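Local coordinates for transcriptional regulator containing CBS domains (PDB 6UOF), which probably regulates transcription in Streptococcus pneumoniae, with its pair of CBS domains, the part described here, likely acting as a ligand-sensing module, at residues T23-D26 with Y27-V31; V51-M54 with R55-G58. All blocks are in the same frame, centred on the assembly; numbering follows the deposited sequence.

In the fold
Both contacts belong to the first CBS domain and follow each other along the chain, with centres about 10 Å apart on the same side of the molecule. Contact 1 is the first turns of helix 24-34, the helix of the beta-alpha-beta unit formed with strands 18-19 and 39-42. Contact 2 is the passage from the end strand 48-52 of the same mixed sheet into the short helix 54-57. Each helix starts with a Thr-Asp capping box. Tyr27 joins the two: its CD2 lies 3.7 Å from Ala57 CB, and its hydroxyl packs at the start of helix 54-57. It thus ties the beta-alpha-beta helix to the one after the outermost strand, both packing as one layer of the domain.

Contact 1: residues T23-D26 with Y27-V31; sequences TVKD and YLDLV
Lys25 and Asp29, one turn apart, form a salt bridge along the outer side of helix 24-34, whose start is fixed by a capping box between Thr23 and Asp26. The lysine chain runs out nearly straight, CG anti to the backbone N (chi1 175°), then bends at its last torsion, which turns NZ onto the carboxylate. There NZ meets the syn lone pair of Asp29 OD2 at 2.9 Å. A long flexible lysine suits this site, since it must span a full turn at the exposed surface.

At the helix start the two side chains of the box reach past each other. Asp26 folds back toward the N-terminus and accepts Thr23 N on the anti side of OD2 (2.9 Å), 33° out of the carboxylate plane. In return Thr23 OG1 accepts Asp26 N at 3.3 Å. Threonine and aspartate suit these places because each carries an acceptor short enough to take a backbone N-H that the first turn leaves without a helical carbonyl.

The inner side is apolar. Val24 CG1 lies 4.2 Å from Leu28 CD1, the bonds to these two methyls pointing in different directions. Val24 O lies beside the edge of the Tyr27 ring, near its plane, and Val31 CG2 lies over one face, toward the rim. The tyrosine gives its hydroxyl to a bond with Ser37 O; its ring packs against helix 54-57 and Phe39 of strand 39-42. Back on the polar side, a water donates to both acids, bridging two like charges: it sits 2.7 Å from Asp26 OD1 and 3.3 Å from Asp29 OD2.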
loop_
_atom_site.group_PDB
_atom_site.type_symbol
_atom_site.label_atom_id
_atom_site.label_comp_id
_atom_site.label_asym_id
_atom_site.label_seq_id
_atom_site.Cartn_x
_atom_site.Cartn_y
_atom_site.Cartn_z
ATOM N N THR A 23 12.041 3.904 9.699
ATOM C CA THR A 23 13.189 2.995 9.465
ATOM C C THR A 23 12.705 1.576 9.172
ATOM O O THR A 23 11.516 1.249 9.350
ATOM C CB THR A 23 14.115 3.006 10.683
ATOM O OG1 THR A 23 13.371 2.407 11.746
ATOM C CG2 THR A 23 14.608 4.391 11.047
ATOM N N VAL A 24 13.651 0.752 8.741
ATOM C CA VAL A 24 13.354 -0.683 8.486
ATOM C C VAL A 24 12.878 -1.325 9.799
ATOM O O VAL A 24 11.925 -2.126 9.742
ATOM C CB VAL A 24 14.585 -1.374 7.875
ATOM C CG1 VAL A 24 14.509 -2.894 7.973
ATOM C CG2 VAL A 24 14.776 -0.931 6.434
ATOM N N LYS A 25 13.438 -0.915 10.941
ATOM C CA LYS A 25 12.977 -1.425 12.267
ATOM C C LYS A 25 11.486 -1.106 12.425
ATOM O O LYS A 25 10.722 -1.978 12.886
ATOM C CB LYS A 25 13.754 -0.788 13.426
ATOM C CG LYS A 25 13.249 -1.169 14.816
ATOM C CD LYS A 25 13.896 -0.396 15.950
ATOM C CE LYS A 25 13.224 -0.617 17.292
ATOM N NZ LYS A 25 11.839 -0.092 17.308
ATOM N N ASP A 26 11.083 0.115 12.081
ATOM C CA ASP A 26 9.651 0.501 12.186
ATOM C C ASP A 26 8.802 -0.394 11.279
ATOM O O ASP A 26 7.699 -0.788 11.702
ATOM C CB ASP A 26 9.445 1.971 11.825
ATOM C CG ASP A 26 10.139 2.941 12.762
ATOM O OD1 ASP A 26 10.185 2.661 13.966
ATOM O OD2 ASP A 26 10.642 3.959 12.264
ATOM N N TYR A 27 9.291 -0.709 10.079
ATOM C CA TYR A 27 8.557 -1.605 9.142
ATOM C C TYR A 27 8.402 -2.996 9.771
ATOM O O TYR A 27 7.268 -3.531 9.817
ATOM C CB TYR A 27 9.284 -1.694 7.800
ATOM C CG TYR A 27 8.850 -2.862 6.956
ATOM C CD1 TYR A 27 7.689 -2.827 6.202
ATOM C CD2 TYR A 27 9.565 -4.043 6.988
ATOM C CE1 TYR A 27 7.280 -3.912 5.444
ATOM C CE2 TYR A 27 9.151 -5.146 6.262
ATOM C CZ TYR A 27 7.997 -5.090 5.512
ATOM O OH TYR A 27 7.581 -6.168 4.784
ATOM N N LEU A 28 9.494 -3.566 10.280
ATOM C CA LEU A 28 9.427 -4.929 10.878
ATOM C C LEU A 28 8.460 -4.937 12.067
ATOM O O LEU A 28 7.716 -5.930 12.220
ATOM C CB LEU A 28 10.832 -5.393 11.274
ATOM C CG LEU A 28 11.804 -5.584 10.108
ATOM C CD1 LEU A 28 13.199 -5.934 10.608
ATOM C CD2 LEU A 28 11.304 -6.652 9.141
ATOM N N ASP A 29 8.451 -3.873 12.869
ATOM C CA ASP A 29 7.522 -3.792 14.024
ATOM C C ASP A 29 6.078 -3.740 13.508
ATOM O O ASP A 29 5.194 -4.380 14.135
ATOM C CB ASP A 29 7.823 -2.568 14.893
ATOM C CG ASP A 29 9.161 -2.607 15.611
ATOM O OD1 ASP A 29 9.744 -3.715 15.728
ATOM O OD2 ASP A 29 9.612 -1.529 16.056
ATOM N N LEU A 30 5.826 -2.969 12.445
ATOM C CA LEU A 30 4.439 -2.834 11.914
ATOM C C LEU A 30 3.978 -4.180 11.343
ATOM O O LEU A 30 2.789 -4.518 11.486
ATOM C CB LEU A 30 4.387 -1.736 10.851
ATOM C CG LEU A 30 2.978 -1.317 10.441
ATOM C CD1 LEU A 30 2.208 -0.747 11.619
ATOM C CD2 LEU A 30 3.018 -0.330 9.297
ATOM N N VAL A 31 4.902 -4.928 10.739
ATOM C CA VAL A 31 4.532 -6.260 10.188
ATOM C C VAL A 31 3.992 -7.133 11.330
ATOM O O VAL A 31 2.956 -7.795 11.145
ATOM C CB VAL A 31 5.732 -6.925 9.503
ATOM C CG1 VAL A 31 5.452 -8.388 9.179
ATOM C CG2 VAL A 31 6.165 -6.172 8.256
HETATM O O HOH W 1 8.203 1.337 15.288
#

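Contact 2: residues V51-M54 with R55-G58; sequences VVTM and RDAG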
loop_
_atom_site.group_PDB
_atom_site.type_symbol
_atom_site.label_atom_id
_atom_site.label_comp_id
_atom_site.label_asym_id
_atom_site.label_seq_id
_atom_site.Cartn_x
_atom_site.Cartn_y
_atom_site.Cartn_z
ATOM N N VAL A 51 6.151 1.920 -2.226
ATOM C CA VAL A 51 5.567 0.834 -1.414
ATOM C C VAL A 51 6.733 0.036 -0.829
ATOM O O VAL A 51 7.821 -0.018 -1.452
ATOM C CB VAL A 51 4.623 -0.046 -2.251
ATOM C CG1 VAL A 51 3.355 0.682 -2.679
ATOM C CG2 VAL A 51 5.321 -0.664 -3.453
ATOM N N VAL A 52 6.539 -0.528 0.341
ATOM C CA VAL A 52 7.618 -1.330 0.973
ATOM C C VAL A 52 7.075 -2.737 1.232
ATOM O O VAL A 52 5.965 -2.884 1.788
ATOM C CB VAL A 52 8.208 -0.648 2.225
ATOM C CG1 VAL A 52 7.173 -0.356 3.296
ATOM C CG2 VAL A 52 9.370 -1.434 2.803
ATOM N N THR A 53 7.833 -3.728 0.776
ATOM C CA THR A 53 7.490 -5.168 0.915
ATOM C C THR A 53 8.612 -5.877 1.664
ATOM O O THR A 53 9.668 -5.301 1.893
ATOM C CB THR A 53 7.312 -5.811 -0.465
ATOM O OG1 THR A 53 8.610 -5.927 -1.057
ATOM C CG2 THR A 53 6.394 -5.000 -1.354
HETATM N N MSE A 54 8.391 -7.138 2.026
HETATM C CA MSE A 54 9.403 -7.872 2.756
HETATM C C MSE A 54 10.605 -8.127 1.841
HETATM O O MSE A 54 11.741 -8.178 2.311
HETATM C CB MSE A 54 8.829 -9.167 3.334
HETATM C CG MSE A 54 9.787 -9.880 4.259
HETATM SE SE MSE A 54 10.325 -8.922 5.875
HETATM C CE MSE A 54 8.648 -8.954 6.868
ATOM N N ARG A 55 10.368 -8.284 0.530
ATOM C CA ARG A 55 11.487 -8.413 -0.402
ATOM C C ARG A 55 12.363 -7.153 -0.340
ATOM O O ARG A 55 13.587 -7.252 -0.417
ATOM C CB ARG A 55 10.976 -8.625 -1.831
ATOM C CG ARG A 55 12.060 -8.602 -2.900
ATOM C CD ARG A 55 11.541 -8.912 -4.295
ATOM N NE ARG A 55 10.941 -7.773 -4.986
ATOM C CZ ARG A 55 11.516 -7.077 -5.973
ATOM N NH1 ARG A 55 12.719 -7.398 -6.420
ATOM N NH2 ARG A 55 10.870 -6.064 -6.525
ATOM N N ASP A 56 11.738 -5.990 -0.199
ATOM C CA ASP A 56 12.495 -4.717 -0.160
ATOM C C ASP A 56 13.271 -4.538 1.148
ATOM O O ASP A 56 14.399 -4.044 1.087
ATOM C CB ASP A 56 11.541 -3.532 -0.242
ATOM C CG ASP A 56 10.769 -3.398 -1.535
ATOM O OD1 ASP A 56 11.321 -3.757 -2.583
ATOM O OD2 ASP A 56 9.641 -2.875 -1.488
ATOM N N ALA A 57 12.692 -4.941 2.284
ATOM C CA ALA A 57 13.249 -4.526 3.594
ATOM C C ALA A 57 13.806 -5.668 4.446
ATOM O O ALA A 57 14.585 -5.353 5.353
ATOM C CB ALA A 57 12.153 -3.820 4.364
ATOM N N GLY A 58 13.417 -6.914 4.177
ATOM C CA GLY A 58 13.726 -8.056 5.066
ATOM C C GLY A 58 15.184 -8.199 5.449
ATOM O O GLY A 58 15.463 -8.546 6.621
HETATM O O HOH W 2 9.382 -5.527 -3.640
#
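The carboxylate of Asp56 has Thr53 over one face, with OG1 3.4 Å from Asp56 CG. Thr53 N approaches from the same face, meeting Asp56 OD2 on its anti side at 3.0 Å and 35° out of the carboxylate plane. Ser71 OG makes a further hydrogen bond to OD2, while a water donates to OD1 from 2.8 Å and is hydrogen-bonded to Thr53 OG1.

This is a capping box at the start of helix 54-57. Thr53 places OG1 between its backbone N and carbonyl carbon (chi1 72°), which brings it within 3.2 Å of Asp56 N, whose proton it accepts. The short side chains suit the exchange: each reaches the other's backbone N-H without leaving the first turn, and the buried acid finds several donors. The water also accepts a weak bond from Arg55 NE, whose long chain can reach it from the exposed side.

At the other end of the turn, Gly58 N bonds to Met54 O at 2.8 Å. Glycine suits this place because Met54 O lies close to where a side chain would begin. The selenium of Met54, modelled as selenomethionine, rests 3.6 Å from Gly58 CA. The small Ala57 CB meets Val52 CG2 at 4.0 Å, joining strand to helix. Beyond the turn, Val52, Met54 and Ala57 pack against Tyr27 of helix 24-34, whereas Val51 leans on Met97 and Pro99 of strand 97-101.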